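Local coordinates for protein Two-component system sensor histidine kinase (Bacteroides thetaiotaomicron, PDB 3OTT) that probably senses saccharides through this extracellular region and passes the signal, as an ATP-dependent sensor kinase, to control of transcription, at residues N14-A19 / S275-I280; L43-G48 / Q52-Y57; L678-Y683 / N689-R694; G697-W702 / I712-L717. All coordinates share one frame; numbering follows the deposited sequence.

Contact 1. Residues N14-A19 / S275-I280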
loop_
_atom_site.group_PDB
_atom_site.type_symbol
_atom_site.label_atom_id
_atom_site.label_comp_id
_atom_site.label_asym_id
_atom_site.label_seq_id
_atom_site.Cartn_x
_atom_site.Cartn_y
_atom_site.Cartn_z
ATOM N N ASN B 14 1.441 -16.059 32.904
ATOM C CA ASN B 14 0.054 -16.049 33.369
ATOM C C ASN B 14 -0.362 -14.793 34.141
ATOM O O ASN B 14 0.280 -14.397 35.111
ATOM C CB ASN B 14 -0.267 -17.310 34.125
ATOM C CG ASN B 14 -0.180 -18.559 33.227
ATOM O OD1 ASN B 14 -0.321 -18.493 31.989
ATOM N ND2 ASN B 14 0.046 -19.688 33.840
ATOM N N ILE B 15 -1.446 -14.184 33.697
ATOM C CA ILE B 15 -1.900 -12.886 34.182
ATOM C C ILE B 15 -3.346 -12.999 34.777
ATOM O O ILE B 15 -4.249 -13.562 34.137
ATOM C CB ILE B 15 -1.889 -11.868 32.982
ATOM C CG1 ILE B 15 -0.442 -11.679 32.442
ATOM C CG2 ILE B 15 -2.602 -10.595 33.390
ATOM C CD1 ILE B 15 -0.382 -11.320 30.959
ATOM N N TYR B 16 -3.527 -12.502 35.990
ATOM C CA TYR B 16 -4.788 -12.565 36.771
ATOM C C TYR B 16 -5.284 -11.156 37.046
ATOM O O TYR B 16 -4.505 -10.233 37.302
ATOM C CB TYR B 16 -4.560 -13.306 38.107
ATOM C CG TYR B 16 -4.053 -14.687 37.794
ATOM C CD1 TYR B 16 -4.947 -15.667 37.341
ATOM C CD2 TYR B 16 -2.675 -14.986 37.810
ATOM C CE1 TYR B 16 -4.514 -16.948 36.978
ATOM C CE2 TYR B 16 -2.223 -16.292 37.422
ATOM C CZ TYR B 16 -3.198 -17.272 37.008
ATOM O OH TYR B 16 -2.856 -18.552 36.615
ATOM N N LEU B 17 -6.591 -11.002 37.019
ATOM C CA LEU B 17 -7.199 -9.705 37.113
ATOM C C LEU B 17 -7.622 -9.436 38.547
ATOM O O LEU B 17 -7.901 -10.364 39.302
ATOM C CB LEU B 17 -8.426 -9.627 36.195
ATOM C CG LEU B 17 -8.186 -9.946 34.722
ATOM C CD1 LEU B 17 -9.505 -10.052 33.991
ATOM C CD2 LEU B 17 -7.255 -8.941 34.055
ATOM N N GLY B 18 -7.718 -8.165 38.915
ATOM C CA GLY B 18 -8.226 -7.826 40.249
ATOM C C GLY B 18 -9.742 -7.861 40.262
ATOM O O GLY B 18 -10.358 -8.398 39.336
ATOM N N ALA B 19 -10.328 -7.297 41.311
ATOM C CA ALA B 19 -11.763 -7.086 41.418
ATOM C C ALA B 19 -12.657 -8.339 41.234
ATOM O O ALA B 19 -13.759 -8.215 40.673
ATOM C CB ALA B 19 -12.200 -5.937 40.435
ATOM N N SER B 275 2.122 -23.487 33.056
ATOM C CA SER B 275 1.265 -24.135 32.060
ATOM C C SER B 275 0.063 -23.263 31.800
ATOM O O SER B 275 -0.154 -22.256 32.497
ATOM C CB SER B 275 0.793 -25.516 32.512
ATOM O OG SER B 275 -0.107 -25.353 33.569
ATOM N N LEU B 276 -0.704 -23.636 30.783
ATOM C CA LEU B 276 -1.913 -22.922 30.415
ATOM C C LEU B 276 -2.685 -22.749 31.699
ATOM O O LEU B 276 -2.839 -23.711 32.422
ATOM C CB LEU B 276 -2.750 -23.764 29.461
ATOM C CG LEU B 276 -4.129 -23.239 29.113
ATOM C CD1 LEU B 276 -4.037 -21.960 28.383
ATOM C CD2 LEU B 276 -4.919 -24.345 28.272
ATOM N N THR B 277 -3.173 -21.538 31.947
ATOM C CA THR B 277 -3.804 -21.185 33.241
ATOM C C THR B 277 -5.127 -21.931 33.476
ATOM O O THR B 277 -5.415 -22.366 34.588
ATOM C CB THR B 277 -4.047 -19.640 33.345
ATOM O OG1 THR B 277 -4.406 -19.316 34.677
ATOM C CG2 THR B 277 -5.162 -19.145 32.417
ATOM N N ASN B 278 -5.930 -22.095 32.421
ATOM C CA ASN B 278 -7.176 -22.848 32.556
ATOM C C ASN B 278 -7.516 -23.457 31.185
ATOM O O ASN B 278 -7.110 -22.909 30.157
ATOM C CB ASN B 278 -8.274 -21.878 33.043
ATOM C CG ASN B 278 -9.632 -22.530 33.176
ATOM O OD1 ASN B 278 -10.475 -22.395 32.292
ATOM N ND2 ASN B 278 -9.884 -23.166 34.313
ATOM N N ASN B 279 -8.312 -24.523 31.184
ATOM C CA ASN B 279 -8.558 -25.376 29.994
ATOM C C ASN B 279 -9.695 -24.816 29.149
ATOM O O ASN B 279 -9.882 -25.243 27.989
ATOM C CB ASN B 279 -8.887 -26.841 30.402
ATOM C CG ASN B 279 -7.635 -27.669 30.729
ATOM O OD1 ASN B 279 -6.509 -27.308 30.365
ATOM N ND2 ASN B 279 -7.822 -28.770 31.448
ATOM N N ILE B 280 -10.503 -23.919 29.722
ATOM C CA ILE B 280 -11.576 -23.397 28.953
ATOM C C ILE B 280 -11.170 -22.114 28.281
ATOM O O ILE B 280 -11.060 -21.077 28.958
ATOM C CB ILE B 280 -12.883 -23.199 29.732
ATOM C CG1 ILE B 280 -13.454 -24.554 30.204
ATOM C CG2 ILE B 280 -13.916 -22.502 28.800
ATOM C CD1 ILE B 280 -14.243 -24.508 31.542
#
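Asn14 and Tyr16 reach across to Ser275 and Thr277 where strand 13-15 becomes the outermost strand of a blade otherwise built from 281-286, 292-296 and 300-303. The N terminus thus completes the last blade of the first propeller, the ring closure often likened to Velcro. The tight part is polar. Asn14 ND2 donates to Ser275 O at 2.9 Å, with an N-H...O angle of 167°, and the acceptor lies nearly in the amide plane. The other end of that amide, OD1, bonds the hydroxyl of Ser301, which also takes the backbone N of Thr277; an asparagine suits the place because it can give and accept at once. Thr277 is buried, its CB 4.0 Å from Asn14 CG, and its OG1, anti to the backbone N (chi1 -169°), meets Tyr16 OH at 2.6 Å and also bonds Tyr298 O. The looser side belongs to Tyr16, a solvent-exposed residue whose ring meets that of Tyr298 and brings only its hydroxyl end to Thr277. With little apolar surface shared between the segments, this link rests on directional hydrogen bonds, which would favour one precise setting of the loop against the strand.

Contact 2. Residues L43-G48 / Q52-Y57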
loop_
_atom_site.group_PDB
_atom_site.type_symbol
_atom_site.label_atom_id
_atom_site.label_comp_id
_atom_site.label_asym_id
_atom_site.label_seq_id
_atom_site.Cartn_x
_atom_site.Cartn_y
_atom_site.Cartn_z
ATOM N N LEU B 43 -14.419 -3.914 31.996
ATOM C CA LEU B 43 -13.311 -3.695 31.090
ATOM C C LEU B 43 -12.019 -3.445 31.881
ATOM O O LEU B 43 -12.061 -2.700 32.846
ATOM C CB LEU B 43 -13.658 -2.488 30.203
ATOM C CG LEU B 43 -12.496 -1.884 29.377
ATOM C CD1 LEU B 43 -12.162 -2.849 28.226
ATOM C CD2 LEU B 43 -12.769 -0.467 28.850
ATOM N N PHE B 44 -10.895 -4.068 31.484
ATOM C CA PHE B 44 -9.552 -3.822 32.052
ATOM C C PHE B 44 -8.555 -3.418 30.937
ATOM O O PHE B 44 -8.836 -3.634 29.721
ATOM C CB PHE B 44 -8.937 -5.076 32.728
ATOM C CG PHE B 44 -9.531 -5.434 34.091
ATOM C CD1 PHE B 44 -10.734 -6.122 34.168
ATOM C CD2 PHE B 44 -8.835 -5.153 35.269
ATOM C CE1 PHE B 44 -11.267 -6.480 35.374
ATOM C CE2 PHE B 44 -9.358 -5.508 36.527
ATOM C CZ PHE B 44 -10.585 -6.181 36.562
ATOM N N SER B 45 -7.377 -2.908 31.364
ATOM C CA SER B 45 -6.247 -2.736 30.489
ATOM C C SER B 45 -5.033 -3.345 31.133
ATOM O O SER B 45 -4.973 -3.506 32.342
ATOM C CB SER B 45 -6.003 -1.249 30.220
ATOM O OG SER B 45 -5.746 -0.503 31.454
ATOM N N TYR B 46 -4.030 -3.646 30.317
ATOM C CA TYR B 46 -2.814 -4.264 30.803
ATOM C C TYR B 46 -1.656 -3.623 30.095
ATOM O O TYR B 46 -1.613 -3.622 28.850
ATOM C CB TYR B 46 -2.802 -5.755 30.513
ATOM C CG TYR B 46 -1.553 -6.472 31.001
ATOM C CD1 TYR B 46 -1.162 -6.406 32.328
ATOM C CD2 TYR B 46 -0.793 -7.231 30.140
ATOM C CE1 TYR B 46 -0.075 -7.067 32.784
ATOM C CE2 TYR B 46 0.313 -7.886 30.577
ATOM C CZ TYR B 46 0.674 -7.815 31.900
ATOM O OH TYR B 46 1.801 -8.496 32.344
ATOM N N ASP B 47 -0.708 -3.087 30.853
ATOM C CA ASP B 47 0.392 -2.371 30.202
ATOM C C ASP B 47 1.689 -3.159 30.217
ATOM O O ASP B 47 2.755 -2.590 29.951
ATOM C CB ASP B 47 0.621 -1.012 30.893
ATOM C CG ASP B 47 1.072 -1.153 32.370
ATOM O OD1 ASP B 47 1.271 -2.314 32.831
ATOM O OD2 ASP B 47 1.270 -0.097 33.048
ATOM N N GLY B 48 1.623 -4.434 30.567
ATOM C CA GLY B 48 2.804 -5.254 30.597
ATOM C C GLY B 48 3.418 -5.349 31.994
ATOM O O GLY B 48 4.321 -6.123 32.180
ATOM N N GLN B 52 -5.307 -2.893 35.130
ATOM C CA GLN B 52 -6.015 -1.744 35.662
ATOM C C GLN B 52 -7.508 -1.791 35.251
ATOM O O GLN B 52 -7.853 -1.990 34.075
ATOM C CB GLN B 52 -5.331 -0.440 35.150
ATOM C CG GLN B 52 -5.909 0.840 35.705
ATOM C CD GLN B 52 -5.191 2.096 35.158
ATOM O OE1 GLN B 52 -5.817 3.038 34.685
ATOM N NE2 GLN B 52 -3.889 2.082 35.203
ATOM N N GLN B 53 -8.387 -1.569 36.223
ATOM C CA GLN B 53 -9.810 -1.713 35.962
ATOM C C GLN B 53 -10.385 -0.437 35.413
ATOM O O GLN B 53 -9.911 0.635 35.736
ATOM C CB GLN B 53 -10.591 -2.189 37.193
ATOM C CG GLN B 53 -10.811 -1.158 38.302
ATOM C CD GLN B 53 -11.479 -1.833 39.479
ATOM O OE1 GLN B 53 -10.867 -2.675 40.114
ATOM N NE2 GLN B 53 -12.759 -1.543 39.722
ATOM N N HIS B 54 -11.411 -0.547 34.575
ATOM C CA HIS B 54 -12.059 0.693 34.086
ATOM C C HIS B 54 -13.556 0.735 34.335
ATOM O O HIS B 54 -14.312 1.109 33.490
ATOM C CB HIS B 54 -11.718 0.903 32.627
ATOM C CG HIS B 54 -10.250 1.066 32.403
ATOM N ND1 HIS B 54 -9.632 2.308 32.412
ATOM C CD2 HIS B 54 -9.263 0.163 32.255
ATOM C CE1 HIS B 54 -8.335 2.154 32.230
ATOM N NE2 HIS B 54 -8.080 0.865 32.144
ATOM N N PHE B 55 -13.957 0.312 35.525
ATOM C CA PHE B 55 -15.347 0.237 35.914
ATOM C C PHE B 55 -15.407 0.445 37.419
ATOM O O PHE B 55 -14.396 0.286 38.108
ATOM C CB PHE B 55 -15.956 -1.117 35.504
ATOM C CG PHE B 55 -15.267 -2.308 36.084
ATOM C CD1 PHE B 55 -15.563 -2.755 37.369
ATOM C CD2 PHE B 55 -14.343 -2.991 35.351
ATOM C CE1 PHE B 55 -14.934 -3.902 37.895
ATOM C CE2 PHE B 55 -13.675 -4.118 35.856
ATOM C CZ PHE B 55 -13.969 -4.569 37.137
ATOM N N THR B 56 -16.589 0.776 37.931
ATOM C CA THR B 56 -16.794 0.936 39.369
ATOM C C THR B 56 -17.838 -0.075 39.826
ATOM O O THR B 56 -18.869 -0.269 39.153
ATOM C CB THR B 56 -17.206 2.422 39.686
ATOM O OG1 THR B 56 -16.174 3.301 39.205
ATOM C CG2 THR B 56 -17.474 2.698 41.206
ATOM N N TYR B 57 -17.553 -0.727 40.954
ATOM C CA TYR B 57 -18.444 -1.690 41.557
ATOM C C TYR B 57 -19.878 -1.161 41.690
ATOM O O TYR B 57 -20.074 -0.040 42.143
ATOM C CB TYR B 57 -17.882 -2.167 42.899
ATOM C CG TYR B 57 -18.687 -3.290 43.529
ATOM C CD1 TYR B 57 -19.663 -3.012 44.511
ATOM C CD2 TYR B 57 -18.474 -4.633 43.154
ATOM C CE1 TYR B 57 -20.402 -4.036 45.098
ATOM C CE2 TYR B 57 -19.208 -5.673 43.732
ATOM C CZ TYR B 57 -20.174 -5.368 44.703
ATOM O OH TYR B 57 -20.924 -6.385 45.283
#
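Phe44 and Gln53 face each other as a non-hydrogen-bonded pair in the antiparallel hairpin of strands 42-46 and 51-53, the outer half of a four-stranded propeller blade. Beside them Ser45 and Gln52 exchange both backbone bonds, and His54 N extends the ladder to Leu43 O. Followed outward, Phe44 CB lies 3.5 Å from Gln52 O, CG is slightly farther from the same oxygen, and CD2 keeps as near to it as CB. Phe44 CE2 touches Gln53 CB at 3.6 Å; on the other flank Phe44 CD1 faces Phe55 CE2, and Phe44 CE1 comes to 3.4 Å from that atom. Phe44 CZ, at the tip, is 3.8 Å from both CE2 and CZ of Phe55. Phe55 turns its edge toward the face of Phe44 in an offset edge-to-face pair, planes 79° apart, which suits two buried apolar rings. An alanine in place of Phe44 would remove this ring and is likely to open a gap beside Gln53 CB, leaving the Phe55 edge without its aromatic partner. The opposite face carries Ser45 and Gln52, whose NE2 bonds Thr639 O; there Ser45 OG, chi1 59°, meets His54 NE2 at the edge of the imidazole, 2.8 Å away.

Contact 3. Residues L678-Y683 / N689-R694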
loop_
_atom_site.group_PDB
_atom_site.type_symbol
_atom_site.label_atom_id
_atom_site.label_comp_id
_atom_site.label_asym_id
_atom_site.label_seq_id
_atom_site.Cartn_x
_atom_site.Cartn_y
_atom_site.Cartn_z
ATOM N N LEU B 678 4.616 3.918 34.627
ATOM C CA LEU B 678 5.136 4.139 33.275
ATOM C C LEU B 678 5.203 2.774 32.577
ATOM O O LEU B 678 5.370 1.746 33.239
ATOM C CB LEU B 678 6.544 4.791 33.349
ATOM C CG LEU B 678 7.678 3.916 33.897
ATOM C CD1 LEU B 678 8.410 3.126 32.788
ATOM C CD2 LEU B 678 8.675 4.751 34.627
ATOM N N SER B 679 5.102 2.742 31.265
ATOM C CA SER B 679 5.378 1.477 30.564
ATOM C C SER B 679 5.781 1.739 29.124
ATOM O O SER B 679 5.290 2.681 28.508
ATOM C CB SER B 679 4.126 0.583 30.601
ATOM O OG SER B 679 4.267 -0.515 29.718
ATOM N N ASP B 680 6.637 0.902 28.571
ATOM C CA ASP B 680 6.900 0.906 27.152
ATOM C C ASP B 680 6.269 -0.353 26.493
ATOM O O ASP B 680 6.662 -0.772 25.396
ATOM C CB ASP B 680 8.398 0.972 26.887
ATOM C CG ASP B 680 9.198 -0.233 27.505
ATOM O OD1 ASP B 680 8.656 -1.097 28.275
ATOM O OD2 ASP B 680 10.432 -0.283 27.226
ATOM N N LEU B 681 5.280 -0.928 27.168
ATOM C CA LEU B 681 4.473 -2.070 26.625
ATOM C C LEU B 681 5.357 -3.276 26.335
ATOM O O LEU B 681 5.436 -3.701 25.214
ATOM C CB LEU B 681 3.723 -1.684 25.338
ATOM C CG LEU B 681 2.825 -0.417 25.309
ATOM C CD1 LEU B 681 2.221 -0.303 23.858
ATOM C CD2 LEU B 681 1.721 -0.385 26.324
ATOM N N PRO B 682 6.069 -3.788 27.340
ATOM C CA PRO B 682 7.019 -4.864 27.075
ATOM C C PRO B 682 6.363 -6.299 26.993
ATOM O O PRO B 682 6.905 -7.286 27.473
ATOM C CB PRO B 682 7.980 -4.747 28.251
ATOM C CG PRO B 682 7.088 -4.306 29.413
ATOM C CD PRO B 682 6.028 -3.401 28.767
ATOM N N TYR B 683 5.229 -6.410 26.319
ATOM C CA TYR B 683 4.602 -7.706 26.079
ATOM C C TYR B 683 5.552 -8.792 25.581
ATOM O O TYR B 683 5.481 -9.937 26.046
ATOM C CB TYR B 683 3.462 -7.555 25.081
ATOM C CG TYR B 683 2.460 -6.502 25.498
ATOM C CD1 TYR B 683 1.951 -6.454 26.806
ATOM C CD2 TYR B 683 2.056 -5.522 24.599
ATOM C CE1 TYR B 683 1.057 -5.450 27.205
ATOM C CE2 TYR B 683 1.179 -4.519 24.971
ATOM C CZ TYR B 683 0.659 -4.501 26.284
ATOM O OH TYR B 683 -0.251 -3.504 26.608
ATOM N N ASN B 689 12.920 -3.602 30.416
ATOM C CA ASN B 689 13.935 -2.569 30.323
ATOM C C ASN B 689 14.134 -1.802 31.683
ATOM O O ASN B 689 13.332 -1.933 32.607
ATOM C CB ASN B 689 13.562 -1.618 29.196
ATOM C CG ASN B 689 13.673 -2.280 27.813
ATOM O OD1 ASN B 689 14.693 -2.854 27.478
ATOM N ND2 ASN B 689 12.614 -2.198 27.023
ATOM N N LYS B 690 15.194 -1.005 31.753
ATOM C CA LYS B 690 15.558 -0.206 32.914
ATOM C C LYS B 690 15.371 1.271 32.609
ATOM O O LYS B 690 15.698 1.727 31.519
ATOM C CB LYS B 690 17.007 -0.502 33.301
ATOM C CG LYS B 690 17.158 -1.826 34.042
ATOM C CD LYS B 690 18.609 -2.336 34.084
ATOM C CE LYS B 690 18.663 -3.649 34.900
ATOM N NZ LYS B 690 20.002 -4.364 34.872
ATOM N N PHE B 691 14.821 2.014 33.567
ATOM C CA PHE B 691 14.484 3.436 33.357
ATOM C C PHE B 691 15.182 4.402 34.343
ATOM O O PHE B 691 15.552 4.039 35.448
ATOM C CB PHE B 691 12.935 3.622 33.328
ATOM C CG PHE B 691 12.245 2.821 32.186
ATOM C CD1 PHE B 691 12.108 3.365 30.938
ATOM C CD2 PHE B 691 11.854 1.497 32.375
ATOM C CE1 PHE B 691 11.555 2.624 29.880
ATOM C CE2 PHE B 691 11.286 0.724 31.317
ATOM C CZ PHE B 691 11.128 1.278 30.092
ATOM N N VAL B 692 15.398 5.625 33.900
ATOM C CA VAL B 692 15.885 6.683 34.742
ATOM C C VAL B 692 14.847 7.787 34.687
ATOM O O VAL B 692 14.058 7.877 33.727
ATOM C CB VAL B 692 17.294 7.224 34.293
ATOM C CG1 VAL B 692 18.424 6.293 34.766
ATOM C CG2 VAL B 692 17.371 7.420 32.811
ATOM N N TYR B 693 14.797 8.594 35.746
ATOM C CA TYR B 693 13.840 9.689 35.819
ATOM C C TYR B 693 14.407 10.819 36.619
ATOM O O TYR B 693 15.292 10.612 37.481
ATOM C CB TYR B 693 12.510 9.223 36.437
ATOM C CG TYR B 693 12.544 8.859 37.908
ATOM C CD1 TYR B 693 12.951 7.597 38.326
ATOM C CD2 TYR B 693 12.142 9.766 38.868
ATOM C CE1 TYR B 693 12.984 7.253 39.684
ATOM C CE2 TYR B 693 12.179 9.456 40.246
ATOM C CZ TYR B 693 12.594 8.208 40.641
ATOM O OH TYR B 693 12.615 7.905 41.966
ATOM N N ARG B 694 13.871 12.009 36.388
ATOM C CA ARG B 694 14.233 13.179 37.180
ATOM C C ARG B 694 13.082 14.175 37.138
ATOM O O ARG B 694 12.341 14.230 36.142
ATOM C CB ARG B 694 15.521 13.823 36.651
ATOM C CG ARG B 694 15.399 14.349 35.238
ATOM C CD ARG B 694 16.781 14.536 34.619
ATOM N NE ARG B 694 17.484 15.691 35.191
ATOM C CZ ARG B 694 18.805 15.778 35.290
ATOM N NH1 ARG B 694 19.589 14.789 34.855
ATOM N NH2 ARG B 694 19.353 16.854 35.820
#
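Leu678 and Asp680 both place CG between the backbone N and the carbonyl carbon (chi1 69° and 60°), and Phe691, with CG beside its own N, sends its ring to meet the two of them. They reach different parts of that ring. Leu678 CD1 sits over the face, 3.8 Å from the centroid and almost on the ring normal, a CH-pi contact. Asp680 comes at the edge: its OD2 is 3.3 Å from Phe691 CZ, near the ring plane, where the slightly positive C-H rim is turned to the carboxylate. Leucine and phenylalanine belong here because strands 674-679 and 691-696 lie in the two different sheets of the C-terminal beta-sandwich, an immunoglobulin-like Y_Y_Y domain, and these side chains fill the space between the sheets; Ile712 and Ile726 also pack on Leu678. At the end of the sandwich the contact turns polar. Asn689 ND2 donates to Asp680 OD2 at 2.9 Å, arriving on the syn side, with the amide and carboxylate planes turned 75° apart; an asparagine amide offers the N-H that a buried carboxylate needs. Asp680 OD1 is buried with no modelled partner, so the grip is one-sided. Just before Asp680, Ser679 OG accepts from Leu681 N in an ST turn at 2.8 Å, which bends the chain away from the strand. The backbone O of Asp680 bonds Arg634, a residue lining the site of a bound hexatantalum dodecabromide.

Contact 4. Residues G697-W702 / I712-L717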
loop_
_atom_site.group_PDB
_atom_site.type_symbol
_atom_site.label_atom_id
_atom_site.label_comp_id
_atom_site.label_asym_id
_atom_site.label_seq_id
_atom_site.Cartn_x
_atom_site.Cartn_y
_atom_site.Cartn_z
ATOM N N GLY B 697 13.131 21.073 38.610
ATOM C CA GLY B 697 12.592 21.957 39.646
ATOM C C GLY B 697 12.778 21.357 41.043
ATOM O O GLY B 697 12.450 21.988 42.062
ATOM N N MET B 698 13.327 20.143 41.078
ATOM C CA MET B 698 13.432 19.369 42.307
ATOM C C MET B 698 14.762 18.676 42.233
ATOM O O MET B 698 15.661 19.016 42.995
ATOM C CB MET B 698 12.259 18.391 42.440
ATOM C CG MET B 698 12.287 17.423 43.646
ATOM S SD MET B 698 12.320 18.290 45.215
ATOM C CE MET B 698 10.697 19.087 45.218
ATOM N N ASP B 699 14.906 17.753 41.295
ATOM C CA ASP B 699 16.113 16.949 41.131
ATOM C C ASP B 699 17.208 17.659 40.374
ATOM O O ASP B 699 16.943 18.405 39.425
ATOM C CB ASP B 699 15.815 15.666 40.368
ATOM C CG ASP B 699 15.045 14.676 41.194
ATOM O OD1 ASP B 699 15.482 14.313 42.316
ATOM O OD2 ASP B 699 13.988 14.263 40.717
ATOM N N LYS B 700 18.432 17.348 40.765
ATOM C CA LYS B 700 19.610 17.854 40.100
ATOM C C LYS B 700 20.231 16.769 39.229
ATOM O O LYS B 700 21.113 17.054 38.391
ATOM C CB LYS B 700 20.661 18.292 41.145
ATOM C CG LYS B 700 20.412 19.674 41.769
ATOM C CD LYS B 700 21.675 20.153 42.556
ATOM C CE LYS B 700 22.860 20.493 41.589
ATOM N NZ LYS B 700 24.183 20.633 42.294
ATOM N N GLU B 701 19.861 15.528 39.535
ATOM C CA GLU B 701 20.485 14.368 38.930
ATOM C C GLU B 701 19.426 13.358 38.573
ATOM O O GLU B 701 18.300 13.433 39.042
ATOM C CB GLU B 701 21.494 13.690 39.884
ATOM C CG GLU B 701 22.519 14.613 40.550
ATOM C CD GLU B 701 23.671 15.015 39.661
ATOM O OE1 GLU B 701 24.553 15.746 40.171
ATOM O OE2 GLU B 701 23.712 14.623 38.475
ATOM N N TRP B 702 19.817 12.390 37.761
ATOM C CA TRP B 702 18.965 11.251 37.425
ATOM C C TRP B 702 18.697 10.332 38.625
ATOM O O TRP B 702 19.540 10.157 39.472
ATOM C CB TRP B 702 19.673 10.462 36.347
ATOM C CG TRP B 702 19.609 11.061 34.950
ATOM C CD1 TRP B 702 20.662 11.528 34.216
ATOM C CD2 TRP B 702 18.447 11.226 34.128
ATOM N NE1 TRP B 702 20.234 11.964 32.988
ATOM C CE2 TRP B 702 18.881 11.795 32.903
ATOM C CE3 TRP B 702 17.085 10.927 34.294
ATOM C CZ2 TRP B 702 17.999 12.090 31.840
ATOM C CZ3 TRP B 702 16.192 11.225 33.219
ATOM C CH2 TRP B 702 16.664 11.792 32.011
ATOM N N ILE B 712 6.901 5.780 39.946
ATOM C CA ILE B 712 7.717 6.911 40.309
ATOM C C ILE B 712 6.935 7.754 41.324
ATOM O O ILE B 712 5.810 8.114 41.057
ATOM C CB ILE B 712 8.035 7.753 39.080
ATOM C CG1 ILE B 712 9.026 6.993 38.174
ATOM C CG2 ILE B 712 8.587 9.193 39.478
ATOM C CD1 ILE B 712 9.238 7.707 36.804
ATOM N N THR B 713 7.526 8.028 42.491
ATOM C CA THR B 713 6.797 8.705 43.547
ATOM C C THR B 713 7.532 9.966 44.065
ATOM O O THR B 713 8.731 9.932 44.380
ATOM C CB THR B 713 6.385 7.709 44.696
ATOM O OG1 THR B 713 5.527 8.375 45.663
ATOM C CG2 THR B 713 7.622 7.205 45.459
ATOM N N TYR B 714 6.800 11.069 44.162
ATOM C CA TYR B 714 7.316 12.286 44.807
ATOM C C TYR B 714 6.366 12.694 45.886
ATOM O O TYR B 714 5.177 12.629 45.694
ATOM C CB TYR B 714 7.399 13.416 43.793
ATOM C CG TYR B 714 8.613 13.311 42.966
ATOM C CD1 TYR B 714 8.552 12.700 41.714
ATOM C CD2 TYR B 714 9.852 13.782 43.417
ATOM C CE1 TYR B 714 9.660 12.532 40.926
ATOM C CE2 TYR B 714 11.020 13.630 42.586
ATOM C CZ TYR B 714 10.891 12.996 41.351
ATOM O OH TYR B 714 11.947 12.810 40.483
ATOM N N SER B 715 6.879 13.116 47.030
ATOM C CA SER B 715 5.999 13.585 48.136
ATOM C C SER B 715 6.257 15.063 48.518
ATOM O O SER B 715 7.315 15.619 48.184
ATOM C CB SER B 715 6.174 12.658 49.323
ATOM O OG SER B 715 7.476 12.854 49.820
ATOM N N ASN B 716 5.267 15.703 49.160
ATOM C CA ASN B 716 5.369 17.074 49.641
ATOM C C ASN B 716 5.872 18.104 48.635
ATOM O O ASN B 716 6.728 18.940 48.983
ATOM C CB ASN B 716 6.310 17.155 50.844
ATOM C CG ASN B 716 6.016 16.144 51.883
ATOM O OD1 ASN B 716 6.897 15.370 52.257
ATOM N ND2 ASN B 716 4.784 16.145 52.386
ATOM N N LEU B 717 5.348 18.084 47.410
ATOM C CA LEU B 717 5.754 19.088 46.481
ATOM C C LEU B 717 5.146 20.415 46.870
ATOM O O LEU B 717 4.001 20.455 47.305
ATOM C CB LEU B 717 5.412 18.709 45.050
ATOM C CG LEU B 717 6.100 17.403 44.616
ATOM C CD1 LEU B 717 5.505 16.902 43.337
ATOM C CD2 LEU B 717 7.587 17.714 44.429
#
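The Tyr714 ring has Asp699 OD2 at its edge, near its plane, while Met698 CG comes obliquely to the CE2 corner at 4.1 Å. The carboxylate of Asp699 is turned 55° from the ring, and the two side chains approach from opposite directions. This joins the edge strand 711-714 of one sheet of the immunoglobulin-like beta-sandwich to the loop 697-702, which links strands 691-696 and 703-704 of the other sheet. Tyr714 OH donates to Asp699 OD2 at 2.5 Å, and the hydroxyl meets the oxygen nearly along its C-O axis. That same OD2 also accepts from Leu695 N, so two donors hold one carboxylate oxygen and probably fix the rotation of the acid. Aspartate fits because its short side chain can turn back to the backbone it has just left and still reach the phenol. Tyrosine fits because its ring spans the distance from the strand, packing on Tyr693 and Leu695 on the way, and carries a donor at the far end. A phenylalanine in place of Tyr714 would keep the ring but is likely to leave Asp699 OD2 without its phenol donor and the loop less firmly held to the strand. Toward the exposed end, where Met698, Asp699 and Tyr714 also touch a crystal neighbour, the flexible methionine chain covers apolar surface through CG and its terminal methyl. With CG anti to the backbone N (chi1 176°), the chain bends at its next two torsions and delivers Met698 CE to Leu717 CD2, a close 3.5 Å.

From the N terminus, strand 13-15 leads into contact 1, whose partner loop comes more than 250 residues later; contact 1 therefore closes a loop spanning most of the first propeller, beside the seam where strand 13-15 joins 300-303. Contact 2, a local hairpin in the first blade, falls within that span, and the two touch where Ile15 meets Tyr46 and Gly18 meets Phe44. After the second propeller the chain enters the C-terminal sandwich, where contacts 3 and 4 close short loops in series, without crossing. Each joins the two sheets, and they meet where Tyr693 packs on Tyr714. Contact 2 also reaches contact 3: Asp47 O with Ser679 OG, and Tyr46 O with Tyr683 OH, tie propeller to sandwich.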